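Local coordinates for mandelate racemase/muconate lactonizing enzyme family protein (Sorangium cellulosum, PDB 3S5S) that belongs to the mandelate racemase/muconate lactonizing enzyme family of the enolase superfamily and joins an N-terminal capping domain to a C-terminal barrel domain, at residues 18-23 with 329-334; 132-137 with 311-316; 136-141 with 161-166. All coordinates share one frame; numbering follows the deposited sequence.

Contact 1 ties the N-terminal domain, through strand 7-25, to the loop after strand 319-322; contacts 2 and 3 lie between these segments in the chain and belong to the barrel. Both start from strand 133-140: its first half, in contact 2, leans on helix 303-316, while its second half, in contact 3, pairs with strand 162-166, so the two share T136 and D137 although their centres are about 17 Å apart. Contact 1 is about 17 Å from contact 3 and about 23 Å from contact 2, centre to centre. It touches contact 3 where F23 and F329 pack on T139, bringing the N-terminal domain against one end of a barrel strand.

Contact 1 (18-23 with 329-334); sequences PLHEPF and FLAENP
The H20 side chain doubles back along the 329-334 loop and lies against its backbone. From CB, with CG beside the backbone N (chi1 -59°), the ring swings so that CD2 comes 3.2 Å from F329 O. Further out, NE2 lies 3.3 Å from L330 O. CE1 and ND1 finish the course beside A331, whose CA stands over the ring face in a CH-pi contact, 4.1 Å from the H20 ring centroid.

Two backbone bonds hold the two segments together at this point: H20 N donates a hydrogen bond to F329 O at 3.0 Å, and A331 N one to P18 O at 2.8 Å. The second is nearly straight at nitrogen (168°), but its donor stands above the carbonyl plane of P18. Around the single bridge between L19 and L330 the N-terminal domain of this enolase-superfamily fold meets the loop that follows barrel strand 319-322, and the chain turns a corner at H20 and E21 before running on to F23.

Past the corner the F23 ring sends its edge toward the face of F329, with CE1 over the ring centre and the planes at 58°. T139 of the barrel lies against both phenylalanines. At the other end, E332 bends at chi2 and lays its carboxylate beside the P18 ring, OE1 coming 3.4 Å from P18 CD.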
ATOM      1  N   PRO A  18     -10.575  27.256 -18.241  1.00 38.09           N
ATOM      2  CA  PRO A  18      -9.848  28.493 -18.086  1.00 40.39           C
ATOM      3  C   PRO A  18      -9.315  28.699 -16.657  1.00 40.84           C
ATOM      4  O   PRO A  18      -9.961  28.307 -15.674  1.00 39.55           O
ATOM      5  CB  PRO A  18     -10.904  29.564 -18.415  1.00 42.22           C
ATOM      6  CG  PRO A  18     -12.012  28.866 -19.063  1.00 40.03           C
ATOM      7  CD  PRO A  18     -12.001  27.497 -18.512  1.00 38.98           C
ATOM      8  N   LEU A  19      -8.112  29.261 -16.573  1.00 43.23           N
ATOM      9  CA  LEU A  19      -7.527  29.773 -15.343  1.00 45.34           C
ATOM     10  C   LEU A  19      -7.869  31.264 -15.319  1.00 49.56           C
ATOM     11  O   LEU A  19      -7.931  31.890 -16.395  1.00 51.48           O
ATOM     12  CB  LEU A  19      -6.010  29.551 -15.361  1.00 44.67           C
ATOM     13  CG  LEU A  19      -5.545  28.072 -15.443  1.00 43.34           C
ATOM     14  CD1 LEU A  19      -4.048  27.916 -15.567  1.00 40.97           C
ATOM     15  CD2 LEU A  19      -6.017  27.282 -14.245  1.00 39.18           C
ATOM     16  N   HIS A  20      -8.133  31.834 -14.135  1.00 52.26           N
ATOM     17  CA  HIS A  20      -8.455  33.281 -14.047  1.00 57.17           C
ATOM     18  C   HIS A  20      -7.286  34.078 -14.655  1.00 60.68           C
ATOM     19  O   HIS A  20      -7.391  34.786 -15.690  1.00 62.15           O
ATOM     20  CB  HIS A  20      -8.633  33.728 -12.594  1.00 56.79           C
ATOM     21  CG  HIS A  20      -9.711  33.011 -11.843  1.00 57.02           C
ATOM     22  ND1 HIS A  20     -11.027  33.423 -11.852  1.00 60.54           N
ATOM     23  CD2 HIS A  20      -9.660  31.945 -11.009  1.00 57.30           C
ATOM     24  CE1 HIS A  20     -11.746  32.624 -11.079  1.00 59.22           C
ATOM     25  NE2 HIS A  20     -10.940  31.720 -10.552  1.00 56.83           N
ATOM     26  N   GLU A  21      -6.166  33.932 -13.951  1.00 62.42           N
ATOM     27  CA  GLU A  21      -4.845  34.377 -14.358  1.00 65.62           C
ATOM     28  C   GLU A  21      -4.084  33.061 -14.678  1.00 64.21           C
ATOM     29  O   GLU A  21      -4.421  32.020 -14.125  1.00 62.51           O
ATOM     30  CB  GLU A  21      -4.200  35.173 -13.188  1.00 66.27           C
ATOM     31  CG  GLU A  21      -3.892  34.281 -11.944  1.00 67.41           C
ATOM     32  CD  GLU A  21      -4.293  34.889 -10.593  1.00 70.34           C
ATOM     33  OE1 GLU A  21      -3.506  35.721 -10.074  1.00 71.64           O
ATOM     34  OE2 GLU A  21      -5.366  34.493 -10.042  1.00 68.36           O
ATOM     35  N   PRO A  22      -3.098  33.094 -15.604  1.00 66.04           N
ATOM     36  CA  PRO A  22      -2.115  32.003 -15.744  1.00 65.16           C
ATOM     37  C   PRO A  22      -1.509  31.537 -14.396  1.00 64.19           C
ATOM     38  O   PRO A  22      -1.347  32.357 -13.476  1.00 65.52           O
ATOM     39  CB  PRO A  22      -1.016  32.620 -16.628  1.00 67.47           C
ATOM     40  CG  PRO A  22      -1.566  33.987 -17.121  1.00 69.37           C
ATOM     41  CD  PRO A  22      -3.006  34.064 -16.719  1.00 68.46           C
ATOM     42  N   PHE A  23      -1.203  30.237 -14.286  1.00 62.09           N
ATOM     43  CA  PHE A  23      -0.598  29.620 -13.089  1.00 60.37           C
ATOM     44  C   PHE A  23       0.925  29.540 -13.329  1.00 60.83           C
ATOM     45  O   PHE A  23       1.415  28.602 -13.964  1.00 59.53           O
ATOM     46  CB  PHE A  23      -1.216  28.204 -12.870  1.00 58.05           C
ATOM     47  CG  PHE A  23      -1.089  27.639 -11.446  1.00 56.03           C
ATOM     48  CD1 PHE A  23      -2.223  27.448 -10.654  1.00 55.72           C
ATOM     49  CD2 PHE A  23       0.142  27.233 -10.926  1.00 55.63           C
ATOM     50  CE1 PHE A  23      -2.125  26.880  -9.335  1.00 56.40           C
ATOM     51  CE2 PHE A  23       0.249  26.670  -9.613  1.00 55.42           C
ATOM     52  CZ  PHE A  23      -0.886  26.493  -8.817  1.00 53.57           C
ATOM     53  N   PHE A 329      -8.279  28.252  -8.657  1.00 35.01           N
ATOM     54  CA  PHE A 329      -7.619  29.018  -9.749  1.00 36.72           C
ATOM     55  C   PHE A 329      -8.322  28.915 -11.117  1.00 37.12           C
ATOM     56  O   PHE A 329      -7.921  29.559 -12.124  1.00 38.40           O
ATOM     57  CB  PHE A 329      -6.169  28.547  -9.901  1.00 36.69           C
ATOM     58  CG  PHE A 329      -5.293  28.989  -8.799  1.00 37.88           C
ATOM     59  CD1 PHE A 329      -5.215  28.264  -7.626  1.00 36.17           C
ATOM     60  CD2 PHE A 329      -4.565  30.150  -8.911  1.00 40.14           C
ATOM     61  CE1 PHE A 329      -4.414  28.697  -6.582  1.00 37.75           C
ATOM     62  CE2 PHE A 329      -3.748  30.587  -7.856  1.00 42.82           C
ATOM     63  CZ  PHE A 329      -3.676  29.865  -6.693  1.00 40.05           C
ATOM     64  N   LEU A 330      -9.361  28.092 -11.137  1.00 35.64           N
ATOM     65  CA  LEU A 330     -10.125  27.797 -12.340  1.00 35.11           C
ATOM     66  C   LEU A 330     -11.377  28.661 -12.415  1.00 36.56           C
ATOM     67  O   LEU A 330     -12.158  28.750 -11.441  1.00 36.00           O
ATOM     68  CB  LEU A 330     -10.503  26.321 -12.362  1.00 32.30           C
ATOM     69  CG  LEU A 330      -9.328  25.336 -12.284  1.00 29.70           C
ATOM     70  CD1 LEU A 330      -9.866  23.933 -12.340  1.00 27.63           C
ATOM     71  CD2 LEU A 330      -8.330  25.515 -13.411  1.00 28.74           C
ATOM     72  N   ALA A 331     -11.570  29.247 -13.597  1.00 37.35           N
ATOM     73  CA  ALA A 331     -12.640  30.176 -13.870  1.00 38.62           C
ATOM     74  C   ALA A 331     -13.964  29.476 -14.026  1.00 38.11           C
ATOM     75  O   ALA A 331     -14.996  30.121 -14.115  1.00 40.28           O
ATOM     76  CB  ALA A 331     -12.325  30.963 -15.140  1.00 40.18           C
ATOM     77  N   GLU A 332     -13.948  28.160 -14.109  1.00 36.71           N
ATOM     78  CA  GLU A 332     -15.184  27.382 -14.187  1.00 36.70           C
ATOM     79  C   GLU A 332     -15.011  26.093 -13.448  1.00 33.48           C
ATOM     80  O   GLU A 332     -13.900  25.670 -13.174  1.00 32.90           O
ATOM     81  CB  GLU A 332     -15.514  27.003 -15.628  1.00 38.09           C
ATOM     82  CG  GLU A 332     -16.183  28.055 -16.389  1.00 44.53           C
ATOM     83  CD  GLU A 332     -15.732  28.089 -17.846  1.00 50.80           C
ATOM     84  OE1 GLU A 332     -15.346  27.016 -18.398  1.00 50.57           O
ATOM     85  OE2 GLU A 332     -15.773  29.211 -18.421  1.00 54.11           O
ATOM     86  N   ASN A 333     -16.131  25.454 -13.178  1.00 32.58           N
ATOM     87  CA  ASN A 333     -16.180  24.142 -12.563  1.00 30.03           C
ATOM     88  C   ASN A 333     -17.172  23.360 -13.385  1.00 29.97           C
ATOM     89  O   ASN A 333     -18.396  23.521 -13.202  1.00 30.96           O
ATOM     90  CB  ASN A 333     -16.658  24.224 -11.106  1.00 28.66           C
ATOM     91  CG  ASN A 333     -16.778  22.846 -10.462  1.00 27.15           C
ATOM     92  OD1 ASN A 333     -16.663  21.837 -11.141  1.00 27.57           O
ATOM     93  ND2 ASN A 333     -16.993  22.797  -9.158  1.00 24.60           N
ATOM     94  N   PRO A 334     -16.679  22.540 -14.316  1.00 29.35           N
ATOM     95  CA  PRO A 334     -17.626  21.772 -15.153  1.00 29.99           C
ATOM     96  C   PRO A 334     -18.158  20.485 -14.482  1.00 29.01           C
ATOM     97  O   PRO A 334     -18.689  19.618 -15.177  1.00 29.68           O
ATOM     98  CB  PRO A 334     -16.792  21.405 -16.385  1.00 29.75           C
ATOM     99  CG  PRO A 334     -15.405  21.327 -15.889  1.00 29.36           C
ATOM    100  CD  PRO A 334     -15.288  22.391 -14.777  1.00 29.23           C
TER

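Contact 2 (132-137 with 311-316); sequences TALTTD and CFAAGL
With chi1 at -57° and chi2 at 168°, L134 sets CG beside its backbone N and sends both methyl groups across to A313 and A314 on helix 303-316. The two branches divide the work. CD2 rests on A314, 3.8 Å from A314 CB and nearly as close to its CA, while CD1 reaches along the helix to A313, its CB 4.1 Å from L134 CD1. L134 CG also lies against A314 CB, so this small methyl sits under the fork of the leucine.

The side chains meet through apolar atoms alone, and the backbone at T132 also borders A314 CB. Alanine at both helix positions leaves only short methyls between the strand and the helix backbone, and the axes of strand 133-135 and helix 311-316 come within 8.5 Å, crossing at 111°. A313 also packs on I296 of strand 293-296, and A314 on L348, while L134 is itself held by backbone hydrogen bonding to L346.

Strand 133-140 is the first parallel strand of the C-terminal domain, and helix 303-316 leads into the last, strand 319-322; their packing marks where the (beta/alpha)7beta barrel of the enolase superfamily closes.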
ATOM      1  N   THR A 132     -12.304  12.670   7.257  1.00 25.28           N
ATOM      2  CA  THR A 132     -13.063  13.193   6.131  1.00 26.07           C
ATOM      3  C   THR A 132     -12.853  14.704   5.937  1.00 25.81           C
ATOM      4  O   THR A 132     -13.531  15.301   5.104  1.00 26.35           O
ATOM      5  CB  THR A 132     -14.605  12.929   6.260  1.00 26.40           C
ATOM      6  OG1 THR A 132     -15.054  13.279   7.583  1.00 28.93           O
ATOM      7  CG2 THR A 132     -14.953  11.458   5.932  1.00 26.32           C
ATOM      8  N   ALA A 133     -11.935  15.308   6.695  1.00 25.02           N
ATOM      9  CA  ALA A 133     -11.684  16.737   6.622  1.00 24.26           C
ATOM     10  C   ALA A 133     -10.218  17.010   6.343  1.00 24.62           C
ATOM     11  O   ALA A 133      -9.328  16.341   6.927  1.00 24.13           O
ATOM     12  CB  ALA A 133     -12.084  17.373   7.932  1.00 25.30           C
ATOM     13  N   LEU A 134      -9.929  17.987   5.474  1.00 24.28           N
ATOM     14  CA  LEU A 134      -8.510  18.445   5.324  1.00 24.13           C
ATOM     15  C   LEU A 134      -8.447  19.936   5.327  1.00 24.63           C
ATOM     16  O   LEU A 134      -9.453  20.575   5.104  1.00 25.99           O
ATOM     17  CB  LEU A 134      -7.810  17.898   4.077  1.00 23.07           C
ATOM     18  CG  LEU A 134      -7.711  16.384   3.836  1.00 19.74           C
ATOM     19  CD1 LEU A 134      -7.244  16.120   2.423  1.00 18.88           C
ATOM     20  CD2 LEU A 134      -6.786  15.646   4.851  1.00 18.71           C
ATOM     21  N   THR A 135      -7.280  20.485   5.646  1.00 25.55           N
ATOM     22  CA  THR A 135      -7.037  21.921   5.600  1.00 26.09           C
ATOM     23  C   THR A 135      -5.955  22.188   4.567  1.00 25.11           C
ATOM     24  O   THR A 135      -4.836  21.681   4.703  1.00 24.29           O
ATOM     25  CB  THR A 135      -6.633  22.420   6.966  1.00 27.16           C
ATOM     26  OG1 THR A 135      -7.761  22.276   7.816  1.00 33.23           O
ATOM     27  CG2 THR A 135      -6.243  23.895   6.968  1.00 28.24           C
ATOM     28  N   THR A 136      -6.298  22.965   3.536  1.00 24.28           N
ATOM     29  CA  THR A 136      -5.350  23.238   2.424  1.00 23.74           C
ATOM     30  C   THR A 136      -4.553  24.519   2.571  1.00 23.91           C
ATOM     31  O   THR A 136      -5.049  25.491   3.102  1.00 25.42           O
ATOM     32  CB  THR A 136      -6.048  23.141   0.992  1.00 23.76           C
ATOM     33  OG1 THR A 136      -5.054  23.160  -0.046  1.00 23.04           O
ATOM     34  CG2 THR A 136      -7.147  24.191   0.790  1.00 21.39           C
ATOM     35  N   ASP A 137      -3.303  24.516   2.133  1.00 23.72           N
ATOM     36  CA  ASP A 137      -2.597  25.772   1.894  1.00 25.02           C
ATOM     37  C   ASP A 137      -3.145  26.405   0.606  1.00 24.54           C
ATOM     38  O   ASP A 137      -3.991  25.804  -0.070  1.00 24.25           O
ATOM     39  CB  ASP A 137      -1.067  25.567   1.817  1.00 25.27           C
ATOM     40  CG  ASP A 137      -0.620  24.802   0.581  1.00 25.90           C
ATOM     41  OD1 ASP A 137      -1.218  24.918  -0.507  1.00 29.22           O
ATOM     42  OD2 ASP A 137       0.376  24.087   0.677  1.00 27.35           O
ATOM     43  N   CYS A 311      -9.551  12.340  -0.933  1.00 21.21           N
ATOM     44  CA  CYS A 311     -10.019  11.023  -0.470  1.00 20.78           C
ATOM     45  C   CYS A 311      -8.822  10.178  -0.098  1.00 20.03           C
ATOM     46  O   CYS A 311      -8.843   9.484   0.918  1.00 19.60           O
ATOM     47  CB  CYS A 311     -10.785  10.302  -1.569  1.00 20.72           C
ATOM     48  SG  CYS A 311     -12.425  10.943  -1.867  1.00 27.35           S
ATOM     49  N   PHE A 312      -7.783  10.256  -0.933  1.00 18.36           N
ATOM     50  CA  PHE A 312      -6.549   9.506  -0.725  1.00 17.56           C
ATOM     51  C   PHE A 312      -5.874   9.952   0.594  1.00 17.13           C
ATOM     52  O   PHE A 312      -5.746   9.143   1.538  1.00 16.61           O
ATOM     53  CB  PHE A 312      -5.640   9.638  -1.990  1.00 16.82           C
ATOM     54  CG  PHE A 312      -4.225   9.107  -1.837  1.00 15.71           C
ATOM     55  CD1 PHE A 312      -3.908   7.814  -2.197  1.00 15.47           C
ATOM     56  CD2 PHE A 312      -3.181   9.937  -1.385  1.00 19.93           C
ATOM     57  CE1 PHE A 312      -2.562   7.300  -2.097  1.00 14.31           C
ATOM     58  CE2 PHE A 312      -1.831   9.460  -1.262  1.00 19.06           C
ATOM     59  CZ  PHE A 312      -1.530   8.114  -1.641  1.00 18.09           C
ATOM     60  N   ALA A 313      -5.454  11.225   0.652  1.00 16.96           N
ATOM     61  CA  ALA A 313      -4.800  11.788   1.850  1.00 16.86           C
ATOM     62  C   ALA A 313      -5.664  11.615   3.137  1.00 17.88           C
ATOM     63  O   ALA A 313      -5.160  11.087   4.129  1.00 18.01           O
ATOM     64  CB  ALA A 313      -4.471  13.206   1.646  1.00 16.86           C
ATOM     65  N   ALA A 314      -6.944  12.034   3.130  1.00 17.31           N
ATOM     66  CA  ALA A 314      -7.759  11.884   4.361  1.00 18.51           C
ATOM     67  C   ALA A 314      -8.067  10.413   4.731  1.00 19.09           C
ATOM     68  O   ALA A 314      -8.214  10.095   5.889  1.00 20.73           O
ATOM     69  CB  ALA A 314      -9.099  12.719   4.284  1.00 18.18           C
ATOM     70  N   GLY A 315      -8.208   9.535   3.740  1.00 18.71           N
ATOM     71  CA  GLY A 315      -8.426   8.104   3.986  1.00 18.95           C
ATOM     72  C   GLY A 315      -7.218   7.480   4.634  1.00 19.68           C
ATOM     73  O   GLY A 315      -7.343   6.775   5.652  1.00 21.06           O
ATOM     74  N   LEU A 316      -6.049   7.804   4.105  1.00 19.12           N
ATOM     75  CA  LEU A 316      -4.812   7.263   4.626  1.00 20.39           C
ATOM     76  C   LEU A 316      -4.459   7.764   6.027  1.00 21.41           C
ATOM     77  O   LEU A 316      -4.006   6.977   6.854  1.00 20.00           O
ATOM     78  CB  LEU A 316      -3.639   7.509   3.678  1.00 20.22           C
ATOM     79  CG  LEU A 316      -3.563   6.706   2.404  1.00 23.36           C
ATOM     80  CD1 LEU A 316      -2.457   7.277   1.511  1.00 23.50           C
ATOM     81  CD2 LEU A 316      -3.323   5.241   2.730  1.00 23.91           C
TER

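Contact 3 (136-141 with 161-166); sequences TDITIT and RALKVK
I140 bonds strand 162-166 through both its N and its O, to the residues on either side of V165: I140 N donates to K164 O at 2.7 Å, and I140 O accepts K166 N at 3.0 Å. One step back, K164 N bonds to I138 O, also at 3.0 Å. This alternation is the parallel ladder of a beta-alpha-beta unit, with helix 146-158 as the crossover between the first two parallel strands of the barrel. The ladder thins toward its start, where I138 N to A162 O is weak. K164 O has a second, weak partner in T139 OG1, the threonine hydroxyl being anti to the backbone N (chi1 159°).

The T139 and K164 side chains share one face of the sheet. The lysine chain runs extended beyond CG, carrying NZ into a carboxylate cluster, with salt bridges to D323, D194 and E222. D137 OD2 lies 5.6 Å from K164 NZ, not in contact. K166 bends at chi2 and passes T139, and its NZ has a long, weak ion pair with D194.

On the other face I138, I140 and L163 pack under helix 146-158, whose A155 meets both I138 and L163, while A148 and A152 meet I140; V165 turns to I182 of helix 175-185. I138 and L163 lie side by side and point the same way, with I138 CG2 3.6 Å from L163 CD2. The other leucine branch turns to the neighbouring isoleucine: L163 CD1 stands 4.1 Å from I140 CD1.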
ATOM      1  N   THR A 136      -6.298  22.965   3.536  1.00 24.28           N
ATOM      2  CA  THR A 136      -5.350  23.238   2.424  1.00 23.74           C
ATOM      3  C   THR A 136      -4.553  24.519   2.571  1.00 23.91           C
ATOM      4  O   THR A 136      -5.049  25.491   3.102  1.00 25.42           O
ATOM      5  CB  THR A 136      -6.048  23.141   0.992  1.00 23.76           C
ATOM      6  OG1 THR A 136      -5.054  23.160  -0.046  1.00 23.04           O
ATOM      7  CG2 THR A 136      -7.147  24.191   0.790  1.00 21.39           C
ATOM      8  N   ASP A 137      -3.303  24.516   2.133  1.00 23.72           N
ATOM      9  CA  ASP A 137      -2.597  25.772   1.894  1.00 25.02           C
ATOM     10  C   ASP A 137      -3.145  26.405   0.606  1.00 24.54           C
ATOM     11  O   ASP A 137      -3.991  25.804  -0.070  1.00 24.25           O
ATOM     12  CB  ASP A 137      -1.067  25.567   1.817  1.00 25.27           C
ATOM     13  CG  ASP A 137      -0.620  24.802   0.581  1.00 25.90           C
ATOM     14  OD1 ASP A 137      -1.218  24.918  -0.507  1.00 29.22           O
ATOM     15  OD2 ASP A 137       0.376  24.087   0.677  1.00 27.35           O
ATOM     16  N   ILE A 138      -2.683  27.599   0.275  1.00 24.74           N
ATOM     17  CA  ILE A 138      -3.003  28.231  -0.982  1.00 25.50           C
ATOM     18  C   ILE A 138      -1.749  28.884  -1.484  1.00 27.99           C
ATOM     19  O   ILE A 138      -0.844  29.240  -0.725  1.00 28.71           O
ATOM     20  CB  ILE A 138      -4.147  29.289  -0.876  1.00 27.12           C
ATOM     21  CG1 ILE A 138      -4.681  29.688  -2.279  1.00 27.12           C
ATOM     22  CG2 ILE A 138      -3.693  30.509  -0.024  1.00 26.67           C
ATOM     23  CD1 ILE A 138      -5.729  30.865  -2.292  1.00 29.32           C
ATOM     24  N   THR A 139      -1.681  29.044  -2.789  1.00 30.14           N
ATOM     25  CA  THR A 139      -0.422  29.301  -3.390  1.00 32.23           C
ATOM     26  C   THR A 139      -0.340  30.707  -3.930  1.00 34.34           C
ATOM     27  O   THR A 139      -1.282  31.231  -4.479  1.00 34.70           O
ATOM     28  CB  THR A 139      -0.028  28.139  -4.371  1.00 31.45           C
ATOM     29  OG1 THR A 139       0.942  28.608  -5.307  1.00 36.56           O
ATOM     30  CG2 THR A 139      -1.192  27.633  -5.096  1.00 30.88           C
ATOM     31  N   ILE A 140       0.782  31.343  -3.668  1.00 37.63           N
ATOM     32  CA  ILE A 140       1.054  32.672  -4.176  1.00 41.31           C
ATOM     33  C   ILE A 140       2.050  32.546  -5.316  1.00 44.00           C
ATOM     34  O   ILE A 140       3.260  32.302  -5.120  1.00 44.34           O
ATOM     35  CB  ILE A 140       1.526  33.593  -3.099  1.00 41.92           C
ATOM     36  CG1 ILE A 140       0.375  33.790  -2.105  1.00 41.73           C
ATOM     37  CG2 ILE A 140       1.936  34.931  -3.707  1.00 44.55           C
ATOM     38  CD1 ILE A 140       0.761  34.429  -0.803  1.00 40.98           C
ATOM     39  N   THR A 141       1.491  32.674  -6.517  1.00 46.26           N
ATOM     40  CA  THR A 141       2.180  32.321  -7.753  1.00 48.36           C
ATOM     41  C   THR A 141       2.941  33.517  -8.316  1.00 51.08           C
ATOM     42  O   THR A 141       2.613  34.654  -7.972  1.00 52.61           O
ATOM     43  CB  THR A 141       1.184  31.743  -8.777  1.00 47.60           C
ATOM     44  OG1 THR A 141       1.921  31.134  -9.833  1.00 50.41           O
ATOM     45  CG2 THR A 141       0.231  32.814  -9.339  1.00 49.16           C
ATOM     46  N   ARG A 161      -3.845  29.658   6.900  1.00 30.29           N
ATOM     47  CA  ARG A 161      -2.712  29.708   7.817  1.00 32.60           C
ATOM     48  C   ARG A 161      -1.442  29.147   7.158  1.00 32.15           C
ATOM     49  O   ARG A 161      -0.334  29.260   7.719  1.00 33.66           O
ATOM     50  CB  ARG A 161      -3.019  28.917   9.090  1.00 33.36           C
ATOM     51  CG  ARG A 161      -4.103  29.564  10.044  1.00 39.46           C
ATOM     52  CD  ARG A 161      -3.425  30.197  11.294  1.00 48.23           C
ATOM     53  NE  ARG A 161      -4.276  31.164  11.994  1.00 56.80           N
ATOM     54  CZ  ARG A 161      -3.814  32.221  12.669  1.00 61.63           C
ATOM     55  NH1 ARG A 161      -2.499  32.444  12.739  1.00 63.27           N
ATOM     56  NH2 ARG A 161      -4.662  33.059  13.279  1.00 62.32           N
ATOM     57  N   ALA A 162      -1.574  28.571   5.968  1.00 29.96           N
ATOM     58  CA  ALA A 162      -0.391  28.068   5.274  1.00 29.97           C
ATOM     59  C   ALA A 162      -0.345  28.641   3.869  1.00 30.75           C
ATOM     60  O   ALA A 162      -1.323  28.561   3.126  1.00 30.26           O
ATOM     61  CB  ALA A 162      -0.361  26.560   5.263  1.00 27.53           C
ATOM     62  N   LEU A 163       0.789  29.246   3.512  1.00 31.95           N
ATOM     63  CA  LEU A 163       0.970  29.786   2.177  1.00 32.31           C
ATOM     64  C   LEU A 163       2.172  29.177   1.488  1.00 32.75           C
ATOM     65  O   LEU A 163       3.267  29.149   2.053  1.00 33.74           O
ATOM     66  CB  LEU A 163       1.150  31.283   2.249  1.00 34.19           C
ATOM     67  CG  LEU A 163       0.057  32.011   3.021  1.00 35.29           C
ATOM     68  CD1 LEU A 163       0.477  33.422   3.151  1.00 36.27           C
ATOM     69  CD2 LEU A 163      -1.293  31.870   2.313  1.00 32.54           C
ATOM     70  N   LYS A 164       1.948  28.702   0.264  1.00 32.19           N
ATOM     71  CA  LYS A 164       2.973  28.185  -0.607  1.00 32.03           C
ATOM     72  C   LYS A 164       3.372  29.279  -1.594  1.00 34.15           C
ATOM     73  O   LYS A 164       2.570  29.733  -2.422  1.00 33.88           O
ATOM     74  CB  LYS A 164       2.423  26.976  -1.354  1.00 30.87           C
ATOM     75  CG  LYS A 164       3.316  26.388  -2.442  1.00 29.66           C
ATOM     76  CD  LYS A 164       2.939  24.913  -2.580  1.00 31.91           C
ATOM     77  CE  LYS A 164       3.386  24.271  -3.892  1.00 33.36           C
ATOM     78  NZ  LYS A 164       3.543  22.768  -3.773  1.00 30.93           N
ATOM     79  N   VAL A 165       4.628  29.680  -1.543  1.00 35.23           N
ATOM     80  CA  VAL A 165       5.061  30.770  -2.384  1.00 37.58           C
ATOM     81  C   VAL A 165       5.897  30.161  -3.501  1.00 38.29           C
ATOM     82  O   VAL A 165       6.892  29.504  -3.218  1.00 37.92           O
ATOM     83  CB  VAL A 165       5.859  31.826  -1.551  1.00 39.09           C
ATOM     84  CG1 VAL A 165       6.472  32.892  -2.439  1.00 40.53           C
ATOM     85  CG2 VAL A 165       4.960  32.450  -0.503  1.00 37.83           C
ATOM     86  N   LYS A 166       5.486  30.350  -4.755  1.00 39.14           N
ATOM     87  CA  LYS A 166       6.327  29.881  -5.861  1.00 41.46           C
ATOM     88  C   LYS A 166       7.557  30.768  -5.913  1.00 44.08           C
ATOM     89  O   LYS A 166       7.488  31.934  -5.512  1.00 45.59           O
ATOM     90  CB  LYS A 166       5.585  29.829  -7.207  1.00 41.41           C
ATOM     91  CG  LYS A 166       4.421  28.797  -7.257  1.00 40.57           C
ATOM     92  CD  LYS A 166       4.824  27.361  -7.582  1.00 42.97           C
ATOM     93  CE  LYS A 166       3.725  26.430  -7.064  1.00 45.25           C
ATOM     94  NZ  LYS A 166       3.738  24.988  -7.522  1.00 47.45           N
TER